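Local coordinates for extracellular solute-binding protein family 5 (PDB 4ONY) that probably captures peptides or related solutes in the periplasm as the binding component of an ABC transporter, at residues A[52-60]-A[220-228]; A[79-87]-A[210-218]. All blocks are in the same frame, centred on the assembly; numbering follows the deposited sequence.

In the fold
Strand 46-52 forms one border of a four-stranded mixed sheet, and the chain leaves it through 52-60, whose side chains settle on the hairpin of strands 216-222 and 226-231: contact 1. Farther along the same connection, 79-87 meets 210-218, the approach to and start of strand 216-222, in contact 2. Residues 79-87 and 210-218 both fall between 60 and 220, so the loop of 122 intervening residues closed by contact 2 sits within the 159-residue loop closed by contact 1. The centres of the contacts lie about 16 Å apart; both contacts use strand 216-222 and touch, Leu58 O lying 3.9 Å from Pro210 CG. Together they fasten the long connection between strands 46-52 and 88-90 to this sheet.

Contact 1: A[52-60]-A[220-228]; sequences VGTFDSLNP and SVQPGQRIV. With P4G (1-ethoxy-2-(2-ethoxyethoxy)ethane), chain D.
Phe55 and Gly224 make the direct hydrogen bond of this contact, from Gly224 N to Phe55 O at 3.0 Å; the donor lies in the carbonyl plane, although the angle at the hydrogen is a bent 130°. A second polar link runs through a water that donates to both Gly53 O and Gly224 O.

The apolar part centres on the Phe55 ring. Its CG sits between the backbone N and the carbonyl carbon (chi1 81°), which brings the ring against the 222-225 turn, with CE1 3.6 Å from Gln222 O. Pro223 CA makes a CH-pi contact over one face, 4.2 Å from the centroid and 28° off the ring normal. At the ring edge, Val221 CG1 comes within 3.6 Å of Phe55 CE2. Farther along, Leu58 CD1 and Val221 CG2 meet tip to tip, while Leu58 CD2 passes Ile227 CD1 at 3.9 Å.

Where the turn rejoins the second strand there is a classic beta bulge: Gln225 and Arg226 both face Gln222, whose O accepts from both their backbone N atoms. Between side chains of the bulge, Arg226 NH1 donates to Gln222 OE1 at 2.8 Å, and Arg226 NH2 forms a salt bridge with Glu255. P4G C7 lies at the guanidinium edge, 3.3 Å from Arg226 NH1. The chemistry therefore divides by side: Val221, Pro223 and Ile227 seat Phe55 and Leu58, while Gln222, Gln225 and Arg226 point away and, with Tyr256 and Tyr257, receive the ether.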
ATOM      1  N   VAL A  52      -1.212   0.804 -18.042  1.00 16.68           N
ATOM      2  CA  VAL A  52      -1.890  -0.300 -18.688  1.00 17.41           C
ATOM      3  C   VAL A  52      -3.330  -0.257 -18.260  1.00 17.48           C
ATOM      4  O   VAL A  52      -3.599  -0.265 -17.094  1.00 16.82           O
ATOM      5  CB  VAL A  52      -1.291  -1.646 -18.304  1.00 17.80           C
ATOM      6  CG1 VAL A  52      -2.037  -2.819 -18.973  1.00 18.21           C
ATOM      7  CG2 VAL A  52       0.183  -1.661 -18.697  1.00 18.45           C
ATOM      8  N   GLY A  53      -4.254  -0.191 -19.217  1.00 17.44           N
ATOM      9  CA  GLY A  53      -5.670  -0.244 -18.894  1.00 17.52           C
ATOM     10  C   GLY A  53      -6.484   0.659 -19.821  1.00 17.73           C
ATOM     11  O   GLY A  53      -6.082   0.872 -20.964  1.00 17.80           O
ATOM     12  N   THR A  54      -7.618   1.149 -19.325  1.00 16.92           N
ATOM     13  CA  THR A  54      -8.517   2.003 -20.079  1.00 17.52           C
ATOM     14  C   THR A  54      -9.337   2.909 -19.139  1.00 17.19           C
ATOM     15  O   THR A  54      -9.290   2.740 -17.931  1.00 17.51           O
ATOM     16  CB  THR A  54      -9.455   1.164 -20.955  1.00 17.94           C
ATOM     17  OG1 THR A  54     -10.141   1.997 -21.902  1.00 18.75           O
ATOM     18  CG2 THR A  54     -10.480   0.372 -20.100  1.00 18.46           C
ATOM     19  N   PHE A  55     -10.067   3.862 -19.709  1.00 16.97           N
ATOM     20  CA  PHE A  55     -10.969   4.665 -18.946  1.00 17.17           C
ATOM     21  C   PHE A  55     -12.034   5.178 -19.861  1.00 17.94           C
ATOM     22  O   PHE A  55     -11.798   5.337 -21.031  1.00 18.12           O
ATOM     23  CB  PHE A  55     -10.222   5.843 -18.289  1.00 16.37           C
ATOM     24  CG  PHE A  55      -9.992   6.996 -19.201  1.00 16.21           C
ATOM     25  CD1 PHE A  55      -8.907   7.017 -20.048  1.00 16.07           C
ATOM     26  CD2 PHE A  55     -10.894   8.043 -19.236  1.00 16.14           C
ATOM     27  CE1 PHE A  55      -8.721   8.065 -20.920  1.00 16.49           C
ATOM     28  CE2 PHE A  55     -10.719   9.073 -20.106  1.00 16.99           C
ATOM     29  CZ  PHE A  55      -9.608   9.104 -20.934  1.00 16.90           C
ATOM     30  N   ASP A  56     -13.197   5.478 -19.302  1.00 19.27           N
ATOM     31  CA  ASP A  56     -14.267   6.098 -20.053  1.00 21.00           C
ATOM     32  C   ASP A  56     -15.105   7.083 -19.230  1.00 20.63           C
ATOM     33  O   ASP A  56     -16.189   7.439 -19.649  1.00 21.43           O
ATOM     34  CB  ASP A  56     -15.191   5.015 -20.617  1.00 23.18           C
ATOM     35  CG  ASP A  56     -15.820   4.165 -19.549  1.00 23.99           C
ATOM     36  OD1 ASP A  56     -15.702   4.417 -18.326  1.00 23.53           O
ATOM     37  OD2 ASP A  56     -16.444   3.168 -19.969  1.00 32.04           O
ATOM     38  N   SER A  57     -14.635   7.505 -18.067  1.00 18.95           N
ATOM     39  CA  SER A  57     -15.423   8.399 -17.239  1.00 18.25           C
ATOM     40  C   SER A  57     -14.531   9.193 -16.299  1.00 17.42           C
ATOM     41  O   SER A  57     -13.384   8.809 -16.066  1.00 17.37           O
ATOM     42  CB  SER A  57     -16.498   7.642 -16.435  1.00 18.29           C
ATOM     43  OG  SER A  57     -17.399   8.544 -15.770  1.00 17.64           O
ATOM     44  N   LEU A  58     -15.064  10.298 -15.766  1.00 16.34           N
ATOM     45  CA  LEU A  58     -14.285  11.252 -15.011  1.00 16.16           C
ATOM     46  C   LEU A  58     -14.842  11.603 -13.625  1.00 16.21           C
ATOM     47  O   LEU A  58     -14.580  12.709 -13.119  1.00 16.88           O
ATOM     48  CB  LEU A  58     -14.113  12.550 -15.795  1.00 16.04           C
ATOM     49  CG  LEU A  58     -13.534  12.449 -17.195  1.00 16.43           C
ATOM     50  CD1 LEU A  58     -13.579  13.820 -17.897  1.00 16.97           C
ATOM     51  CD2 LEU A  58     -12.136  11.900 -17.173  1.00 15.75           C
ATOM     52  N   ASN A  59     -15.534  10.662 -12.985  1.00 15.92           N
ATOM     53  CA  ASN A  59     -16.045  10.856 -11.636  1.00 15.47           C
ATOM     54  C   ASN A  59     -15.552   9.759 -10.733  1.00 15.48           C
ATOM     55  O   ASN A  59     -16.049   8.638 -10.776  1.00 15.76           O
ATOM     56  CB  ASN A  59     -17.546  10.914 -11.618  1.00 15.68           C
ATOM     57  CG  ASN A  59     -18.091  11.285 -10.245  1.00 15.60           C
ATOM     58  OD1 ASN A  59     -17.424  11.124  -9.235  1.00 15.12           O
ATOM     59  ND2 ASN A  59     -19.304  11.809 -10.212  1.00 16.05           N
ATOM     60  N   PRO A  60     -14.556  10.068  -9.906  1.00 15.63           N
ATOM     61  CA  PRO A  60     -13.949   9.030  -9.093  1.00 15.44           C
ATOM     62  C   PRO A  60     -14.744   8.717  -7.839  1.00 15.82           C
ATOM     63  O   PRO A  60     -14.294   7.885  -7.058  1.00 15.56           O
ATOM     64  CB  PRO A  60     -12.577   9.632  -8.706  1.00 15.76           C
ATOM     65  CG  PRO A  60     -12.738  11.065  -8.810  1.00 16.09           C
ATOM     66  CD  PRO A  60     -13.826  11.346  -9.835  1.00 15.99           C
ATOM     67  N   SER A 220      -8.037  17.839 -22.223  1.00 21.33           N
ATOM     68  CA  SER A 220      -8.635  16.993 -23.260  1.00 22.01           C
ATOM     69  C   SER A 220      -8.704  15.558 -22.821  1.00 22.07           C
ATOM     70  O   SER A 220      -7.907  15.069 -21.991  1.00 21.32           O
ATOM     71  CB  SER A 220      -7.895  17.047 -24.602  1.00 22.52           C
ATOM     72  OG  SER A 220      -6.637  16.470 -24.483  1.00 22.09           O
ATOM     73  N   VAL A 221      -9.642  14.884 -23.449  1.00 23.20           N
ATOM     74  CA  VAL A 221     -10.009  13.554 -23.089  1.00 24.36           C
ATOM     75  C   VAL A 221     -10.245  12.729 -24.340  1.00 23.43           C
ATOM     76  O   VAL A 221     -11.078  13.096 -25.170  1.00 22.47           O
ATOM     77  CB  VAL A 221     -11.297  13.605 -22.260  1.00 27.20           C
ATOM     78  CG1 VAL A 221     -11.537  12.267 -21.654  1.00 28.90           C
ATOM     79  CG2 VAL A 221     -11.185  14.645 -21.146  1.00 29.44           C
ATOM     80  N   GLN A 222      -9.475  11.650 -24.493  1.00 22.62           N
ATOM     81  CA  GLN A 222      -9.636  10.675 -25.594  1.00 22.30           C
ATOM     82  C   GLN A 222      -9.833   9.319 -24.890  1.00 21.15           C
ATOM     83  O   GLN A 222      -8.871   8.673 -24.475  1.00 19.60           O
ATOM     84  CB  GLN A 222      -8.413  10.670 -26.513  1.00 23.83           C
ATOM     85  CG  GLN A 222      -8.207  12.004 -27.228  1.00 25.98           C
ATOM     86  CD  GLN A 222      -6.797  12.182 -27.772  1.00 26.75           C
ATOM     87  OE1 GLN A 222      -5.875  12.557 -27.060  1.00 26.26           O
ATOM     88  NE2 GLN A 222      -6.638  11.924 -29.058  1.00 27.94           N
ATOM     89  N   PRO A 223     -11.093   8.936 -24.690  1.00 20.03           N
ATOM     90  CA  PRO A 223     -11.441   7.775 -23.884  1.00 19.49           C
ATOM     91  C   PRO A 223     -10.756   6.502 -24.408  1.00 19.10           C
ATOM     92  O   PRO A 223     -10.727   6.284 -25.592  1.00 20.39           O
ATOM     93  CB  PRO A 223     -12.961   7.655 -24.030  1.00 19.72           C
ATOM     94  CG  PRO A 223     -13.418   8.835 -24.791  1.00 20.68           C
ATOM     95  CD  PRO A 223     -12.259   9.643 -25.258  1.00 20.49           C
ATOM     96  N   GLY A 224     -10.188   5.716 -23.514  1.00 18.51           N
ATOM     97  CA  GLY A 224      -9.446   4.526 -23.840  1.00 18.13           C
ATOM     98  C   GLY A 224      -8.036   4.792 -24.314  1.00 18.61           C
ATOM     99  O   GLY A 224      -7.321   3.844 -24.620  1.00 18.43           O
ATOM    100  N   GLN A 225      -7.624   6.066 -24.376  1.00 18.43           N
ATOM    101  CA  GLN A 225      -6.370   6.465 -25.007  1.00 19.29           C
ATOM    102  C   GLN A 225      -5.487   7.449 -24.212  1.00 18.82           C
ATOM    103  O   GLN A 225      -4.288   7.184 -24.039  1.00 18.01           O
ATOM    104  CB  GLN A 225      -6.645   7.056 -26.366  1.00 20.94           C
ATOM    105  CG  GLN A 225      -7.340   6.069 -27.297  1.00 23.16           C
ATOM    106  CD  GLN A 225      -7.380   6.611 -28.721  1.00 25.78           C
ATOM    107  OE1 GLN A 225      -8.082   7.567 -29.017  1.00 28.10           O
ATOM    108  NE2 GLN A 225      -6.602   6.017 -29.590  1.00 27.08           N
ATOM    109  N   ARG A 226      -6.058   8.557 -23.757  1.00 18.44           N
ATOM    110  CA  ARG A 226      -5.270   9.647 -23.209  1.00 18.94           C
ATOM    111  C   ARG A 226      -6.118  10.681 -22.505  1.00 17.74           C
ATOM    112  O   ARG A 226      -7.197  11.049 -22.992  1.00 17.51           O
ATOM    113  CB  ARG A 226      -4.522  10.359 -24.360  1.00 21.04           C
ATOM    114  CG  ARG A 226      -3.610  11.505 -23.915  1.00 22.70           C
ATOM    115  CD  ARG A 226      -3.086  12.289 -25.116  1.00 24.18           C
ATOM    116  NE  ARG A 226      -2.150  11.512 -25.915  1.00 25.23           N
ATOM    117  CZ  ARG A 226      -2.363  11.088 -27.167  1.00 27.95           C
ATOM    118  NH1 ARG A 226      -3.499  11.334 -27.809  1.00 28.26           N
ATOM    119  NH2 ARG A 226      -1.396  10.416 -27.793  1.00 28.70           N
ATOM    120  N   ILE A 227      -5.641  11.116 -21.348  1.00 16.32           N
ATOM    121  CA  ILE A 227      -6.157  12.311 -20.663  1.00 15.99           C
ATOM    122  C   ILE A 227      -5.000  13.338 -20.513  1.00 15.56           C
ATOM    123  O   ILE A 227      -3.913  12.981 -20.173  1.00 15.09           O
ATOM    124  CB  ILE A 227      -6.828  11.989 -19.307  1.00 15.68           C
ATOM    125  CG1 ILE A 227      -7.394  13.250 -18.682  1.00 16.42           C
ATOM    126  CG2 ILE A 227      -5.867  11.356 -18.282  1.00 15.29           C
ATOM    127  CD1 ILE A 227      -8.399  12.992 -17.568  1.00 16.28           C
ATOM    128  N   VAL A 228      -5.232  14.585 -20.889  1.00 16.10           N
ATOM    129  CA  VAL A 228      -4.214  15.633 -20.842  1.00 16.43           C
ATOM    130  C   VAL A 228      -4.641  16.638 -19.751  1.00 16.60           C
ATOM    131  O   VAL A 228      -5.745  17.172 -19.780  1.00 16.71           O
ATOM    132  CB  VAL A 228      -4.063  16.361 -22.189  1.00 17.12           C
ATOM    133  CG1 VAL A 228      -3.004  17.448 -22.154  1.00 17.29           C
ATOM    134  CG2 VAL A 228      -3.720  15.404 -23.324  1.00 17.71           C
TER
HETATM  135  C8  P4G D 602      -2.994  10.700 -31.142  1.00 45.81           C
HETATM  136  C7  P4G D 602      -4.262   9.984 -30.675  1.00 47.20           C
HETATM  137  O4  P4G D 602      -4.177   8.556 -30.370  1.00 49.67           O
HETATM  138  C6  P4G D 602      -2.996   7.947 -29.804  1.00 49.14           C
HETATM  139  C5  P4G D 602      -3.276   7.323 -28.425  1.00 48.45           C
HETATM  140  O3  P4G D 602      -2.059   6.782 -27.876  1.00 44.96           O
HETATM  141  C4  P4G D 602      -2.238   5.848 -26.837  1.00 39.51           C
HETATM  142  C3  P4G D 602      -1.184   4.770 -27.009  1.00 39.91           C
HETATM  143  O2  P4G D 602      -1.715   3.624 -27.676  1.00 42.13           O
HETATM  144  C2  P4G D 602      -0.697   2.739 -28.188  1.00 40.72           C
HETATM  145  C1  P4G D 602      -0.423   2.819 -29.680  1.00 39.20           C
HETATM  146  O   HOH W   1      -7.156   1.186 -23.398  1.00 23.21           O

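Contact 2: A[79-87]-A[210-218]; sequences FGNMVYQTL and PIGSGPYVV
Gln85 OE1 takes a hydrogen bond from Ser213 OG at 2.7 Å and another from Trp236 NE1, so two donors grip one amide oxygen. Ser213 OG lies 23° out of the amide carbonyl plane, at a C=O...donor angle of 118°. Gln85 NE2 is hydrogen-bonded to Tyr235 OH, so both polar atoms of the buried amide are engaged. A water adds a further tie, accepting from Gln85 N and donating to Ser213 OG.

Two backbone bonds join the segments: Gly214 N to Val83 O at 2.8 Å, and the longer Tyr216 N to Met82 O at 3.3 Å. Both oxygens also receive CA-H...O contacts from glycines, which have no side chain: Gly212 CA lies 3.3 Å from Val83 O, and Gly214 CA is equally close to Met82 O. In fold terms, the 79-87 loop is hydrogen-bonded to the entry into strand 216-222, one of the two outer strands of the four-stranded mixed sheet.

Met82 makes a Met-aromatic contact with Tyr216, SD lying 4.3 Å from the ring centroid and oblique to it; CG is anti to the carbonyl carbon (chi1 -68°) and the chain runs on extended to SD, which is carried to Tyr216 CD2. Val83 CG2 reaches Tyr216 O at 3.5 Å and lies near Val218 CG2. Tyr84 crosses Pro210 at about a right angle, with Tyr84 OH 3.2 Å from Pro210 CB, and a water in the plane of its ring bridges Tyr84 OH to Ile211 O, donating to the latter at 2.7 Å.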
ATOM      1  N   PHE A  79       0.387  10.232  -8.947  1.00 31.07           N
ATOM      2  CA  PHE A  79       0.180  11.717  -9.054  1.00 31.38           C
ATOM      3  C   PHE A  79      -0.617  12.423  -7.976  1.00 30.56           C
ATOM      4  O   PHE A  79      -0.680  13.624  -7.996  1.00 30.22           O
ATOM      5  CB  PHE A  79      -0.475  12.061 -10.368  1.00 35.52           C
ATOM      6  CG  PHE A  79       0.353  11.695 -11.532  1.00 37.69           C
ATOM      7  CD1 PHE A  79       1.552  12.379 -11.783  1.00 39.95           C
ATOM      8  CD2 PHE A  79      -0.029  10.664 -12.362  1.00 39.21           C
ATOM      9  CE1 PHE A  79       2.349  12.035 -12.868  1.00 38.22           C
ATOM     10  CE2 PHE A  79       0.762  10.307 -13.442  1.00 38.79           C
ATOM     11  CZ  PHE A  79       1.944  10.995 -13.696  1.00 39.32           C
ATOM     12  N   GLY A  80      -1.206  11.694  -7.034  1.00 28.92           N
ATOM     13  CA  GLY A  80      -1.944  12.320  -5.940  1.00 29.67           C
ATOM     14  C   GLY A  80      -3.245  12.974  -6.420  1.00 29.95           C
ATOM     15  O   GLY A  80      -3.899  12.463  -7.339  1.00 28.69           O
ATOM     16  N   ASN A  81      -3.595  14.110  -5.821  1.00 24.94           N
ATOM     17  CA  ASN A  81      -4.869  14.745  -6.105  1.00 24.38           C
ATOM     18  C   ASN A  81      -4.697  15.988  -6.980  1.00 25.18           C
ATOM     19  O   ASN A  81      -4.583  17.106  -6.491  1.00 27.74           O
ATOM     20  CB  ASN A  81      -5.604  15.039  -4.777  1.00 24.38           C
ATOM     21  CG  ASN A  81      -5.738  13.801  -3.873  1.00 26.46           C
ATOM     22  OD1 ASN A  81      -5.868  12.639  -4.328  1.00 27.51           O
ATOM     23  ND2 ASN A  81      -5.697  14.035  -2.588  1.00 27.07           N
ATOM     24  N   MET A  82      -4.710  15.808  -8.298  1.00 24.80           N
ATOM     25  CA  MET A  82      -4.491  16.922  -9.209  1.00 23.21           C
ATOM     26  C   MET A  82      -5.691  17.846  -9.506  1.00 21.64           C
ATOM     27  O   MET A  82      -5.496  19.058  -9.808  1.00 20.99           O
ATOM     28  CB  MET A  82      -3.891  16.418 -10.503  1.00 24.79           C
ATOM     29  CG  MET A  82      -2.462  15.886 -10.302  1.00 26.34           C
ATOM     30  SD  MET A  82      -1.609  15.717 -11.864  1.00 31.75           S
ATOM     31  CE  MET A  82      -2.519  14.296 -12.492  1.00 28.80           C
ATOM     32  N   VAL A  83      -6.906  17.314  -9.407  1.00 18.42           N
ATOM     33  CA  VAL A  83      -8.110  18.103  -9.657  1.00 17.45           C
ATOM     34  C   VAL A  83      -8.907  18.324  -8.367  1.00 16.16           C
ATOM     35  O   VAL A  83      -9.180  19.455  -7.986  1.00 15.71           O
ATOM     36  CB  VAL A  83      -8.993  17.435 -10.725  1.00 17.73           C
ATOM     37  CG1 VAL A  83     -10.312  18.171 -10.894  1.00 17.57           C
ATOM     38  CG2 VAL A  83      -8.226  17.399 -12.050  1.00 18.36           C
ATOM     39  N   TYR A  84      -9.276  17.237  -7.703  1.00 14.98           N
ATOM     40  CA  TYR A  84     -10.004  17.318  -6.472  1.00 15.14           C
ATOM     41  C   TYR A  84      -9.049  17.277  -5.288  1.00 15.39           C
ATOM     42  O   TYR A  84      -8.232  16.355  -5.174  1.00 15.37           O
ATOM     43  CB  TYR A  84     -10.962  16.150  -6.389  1.00 15.11           C
ATOM     44  CG  TYR A  84     -12.096  16.233  -7.422  1.00 14.81           C
ATOM     45  CD1 TYR A  84     -13.102  17.177  -7.307  1.00 15.06           C
ATOM     46  CD2 TYR A  84     -12.160  15.329  -8.482  1.00 14.40           C
ATOM     47  CE1 TYR A  84     -14.136  17.268  -8.250  1.00 15.33           C
ATOM     48  CE2 TYR A  84     -13.194  15.389  -9.406  1.00 15.02           C
ATOM     49  CZ  TYR A  84     -14.175  16.351  -9.285  1.00 15.47           C
ATOM     50  OH  TYR A  84     -15.195  16.390 -10.177  1.00 16.48           O
ATOM     51  N   GLN A  85      -9.189  18.249  -4.385  1.00 15.20           N
ATOM     52  CA  GLN A  85      -8.319  18.357  -3.229  1.00 14.59           C
ATOM     53  C   GLN A  85      -9.030  18.009  -1.952  1.00 14.67           C
ATOM     54  O   GLN A  85     -10.254  17.972  -1.879  1.00 15.16           O
ATOM     55  CB  GLN A  85      -7.788  19.764  -3.119  1.00 14.82           C
ATOM     56  CG  GLN A  85      -6.978  20.198  -4.310  1.00 14.54           C
ATOM     57  CD  GLN A  85      -6.387  21.584  -4.134  1.00 14.77           C
ATOM     58  OE1 GLN A  85      -7.090  22.535  -3.869  1.00 14.65           O
ATOM     59  NE2 GLN A  85      -5.063  21.682  -4.296  1.00 14.71           N
ATOM     60  N   THR A  86      -8.223  17.738  -0.948  1.00 14.78           N
ATOM     61  CA  THR A  86      -8.681  17.428   0.395  1.00 14.75           C
ATOM     62  C   THR A  86      -8.460  18.652   1.303  1.00 14.48           C
ATOM     63  O   THR A  86      -7.802  19.637   0.905  1.00 14.26           O
ATOM     64  CB  THR A  86      -7.861  16.273   0.962  1.00 14.64           C
ATOM     65  OG1 THR A  86      -6.479  16.631   0.879  1.00 14.95           O
ATOM     66  CG2 THR A  86      -8.130  15.044   0.166  1.00 14.79           C
ATOM     67  N   LEU A  87      -8.990  18.583   2.520  1.00 14.18           N
ATOM     68  CA  LEU A  87      -8.808  19.688   3.436  1.00 14.55           C
ATOM     69  C   LEU A  87      -7.351  19.836   3.812  1.00 14.52           C
ATOM     70  O   LEU A  87      -6.844  20.952   3.977  1.00 14.36           O
ATOM     71  CB  LEU A  87      -9.674  19.504   4.670  1.00 14.93           C
ATOM     72  CG  LEU A  87     -11.165  19.703   4.335  1.00 15.14           C
ATOM     73  CD1 LEU A  87     -12.054  19.038   5.383  1.00 15.63           C
ATOM     74  CD2 LEU A  87     -11.530  21.189   4.257  1.00 15.47           C
ATOM     75  N   PRO A 210     -14.321  17.911 -15.398  1.00 21.75           N
ATOM     76  CA  PRO A 210     -14.938  18.347 -14.145  1.00 21.63           C
ATOM     77  C   PRO A 210     -14.170  19.523 -13.523  1.00 20.86           C
ATOM     78  O   PRO A 210     -12.972  19.698 -13.769  1.00 21.41           O
ATOM     79  CB  PRO A 210     -14.822  17.088 -13.266  1.00 21.69           C
ATOM     80  CG  PRO A 210     -13.520  16.468 -13.700  1.00 21.19           C
ATOM     81  CD  PRO A 210     -13.394  16.777 -15.188  1.00 22.12           C
ATOM     82  N   ILE A 211     -14.848  20.302 -12.698  1.00 20.40           N
ATOM     83  CA  ILE A 211     -14.210  21.448 -12.046  1.00 19.51           C
ATOM     84  C   ILE A 211     -13.721  21.021 -10.669  1.00 18.27           C
ATOM     85  O   ILE A 211     -14.514  20.471  -9.893  1.00 17.43           O
ATOM     86  CB  ILE A 211     -15.232  22.562 -11.856  1.00 20.00           C
ATOM     87  CG1 ILE A 211     -15.679  23.125 -13.212  1.00 20.98           C
ATOM     88  CG2 ILE A 211     -14.683  23.656 -10.966  1.00 20.18           C
ATOM     89  CD1 ILE A 211     -14.570  23.722 -14.061  1.00 21.22           C
ATOM     90  N   GLY A 212     -12.433  21.272 -10.383  1.00 17.18           N
ATOM     91  CA  GLY A 212     -11.897  21.073  -9.033  1.00 16.01           C
ATOM     92  C   GLY A 212     -11.123  22.291  -8.595  1.00 15.94           C
ATOM     93  O   GLY A 212     -11.080  23.306  -9.340  1.00 15.83           O
ATOM     94  N   SER A 213     -10.540  22.220  -7.386  1.00 15.36           N
ATOM     95  CA  SER A 213      -9.709  23.316  -6.864  1.00 15.61           C
ATOM     96  C   SER A 213      -8.207  23.064  -7.096  1.00 15.77           C
ATOM     97  O   SER A 213      -7.357  23.925  -6.801  1.00 16.16           O
ATOM     98  CB  SER A 213     -10.015  23.550  -5.385  1.00 15.39           C
ATOM     99  OG  SER A 213      -9.671  22.416  -4.611  1.00 14.93           O
ATOM    100  N   GLY A 214      -7.873  21.898  -7.640  1.00 15.54           N
ATOM    101  CA  GLY A 214      -6.497  21.535  -7.824  1.00 15.90           C
ATOM    102  C   GLY A 214      -5.741  22.312  -8.892  1.00 16.18           C
ATOM    103  O   GLY A 214      -6.321  23.070  -9.637  1.00 16.26           O
ATOM    104  N   PRO A 215      -4.421  22.124  -8.943  1.00 16.55           N
ATOM    105  CA  PRO A 215      -3.526  22.860  -9.840  1.00 16.87           C
ATOM    106  C   PRO A 215      -3.637  22.547 -11.328  1.00 17.03           C
ATOM    107  O   PRO A 215      -3.200  23.355 -12.134  1.00 17.00           O
ATOM    108  CB  PRO A 215      -2.133  22.471  -9.331  1.00 17.09           C
ATOM    109  CG  PRO A 215      -2.313  21.168  -8.594  1.00 16.48           C
ATOM    110  CD  PRO A 215      -3.670  21.268  -7.985  1.00 16.58           C
ATOM    111  N   TYR A 216      -4.217  21.404 -11.684  1.00 16.21           N
ATOM    112  CA  TYR A 216      -4.345  20.988 -13.075  1.00 16.36           C
ATOM    113  C   TYR A 216      -5.802  20.913 -13.500  1.00 16.45           C
ATOM    114  O   TYR A 216      -6.641  20.460 -12.715  1.00 16.79           O
ATOM    115  CB  TYR A 216      -3.634  19.641 -13.275  1.00 16.22           C
ATOM    116  CG  TYR A 216      -2.146  19.723 -13.115  1.00 15.85           C
ATOM    117  CD1 TYR A 216      -1.346  20.094 -14.175  1.00 16.34           C
ATOM    118  CD2 TYR A 216      -1.541  19.473 -11.898  1.00 15.97           C
ATOM    119  CE1 TYR A 216       0.040  20.202 -14.036  1.00 16.48           C
ATOM    120  CE2 TYR A 216      -0.145  19.583 -11.734  1.00 16.22           C
ATOM    121  CZ  TYR A 216       0.635  19.946 -12.813  1.00 16.28           C
ATOM    122  OH  TYR A 216       1.999  20.079 -12.691  1.00 16.65           O
ATOM    123  N   VAL A 217      -6.111  21.399 -14.701  1.00 16.99           N
ATOM    124  CA  VAL A 217      -7.428  21.229 -15.273  1.00 17.88           C
ATOM    125  C   VAL A 217      -7.363  20.151 -16.358  1.00 18.36           C
ATOM    126  O   VAL A 217      -6.307  19.881 -16.941  1.00 18.27           O
ATOM    127  CB  VAL A 217      -7.991  22.530 -15.855  1.00 19.34           C
ATOM    128  CG1 VAL A 217      -7.999  23.635 -14.797  1.00 19.78           C
ATOM    129  CG2 VAL A 217      -7.201  22.999 -17.066  1.00 19.69           C
ATOM    130  N   VAL A 218      -8.493  19.527 -16.616  1.00 18.45           N
ATOM    131  CA  VAL A 218      -8.594  18.532 -17.653  1.00 18.42           C
ATOM    132  C   VAL A 218      -8.757  19.263 -18.975  1.00 18.98           C
ATOM    133  O   VAL A 218      -9.785  19.833 -19.236  1.00 18.77           O
ATOM    134  CB  VAL A 218      -9.786  17.592 -17.367  1.00 18.66           C
ATOM    135  CG1 VAL A 218     -10.001  16.640 -18.521  1.00 18.59           C
ATOM    136  CG2 VAL A 218      -9.561  16.842 -16.055  1.00 18.14           C
TER
HETATM  137  O   HOH W   2     -16.625  18.770  -9.976  1.00 20.87           O
HETATM  138  O   HOH W   3     -11.352  20.167  -4.846  1.00 13.63           O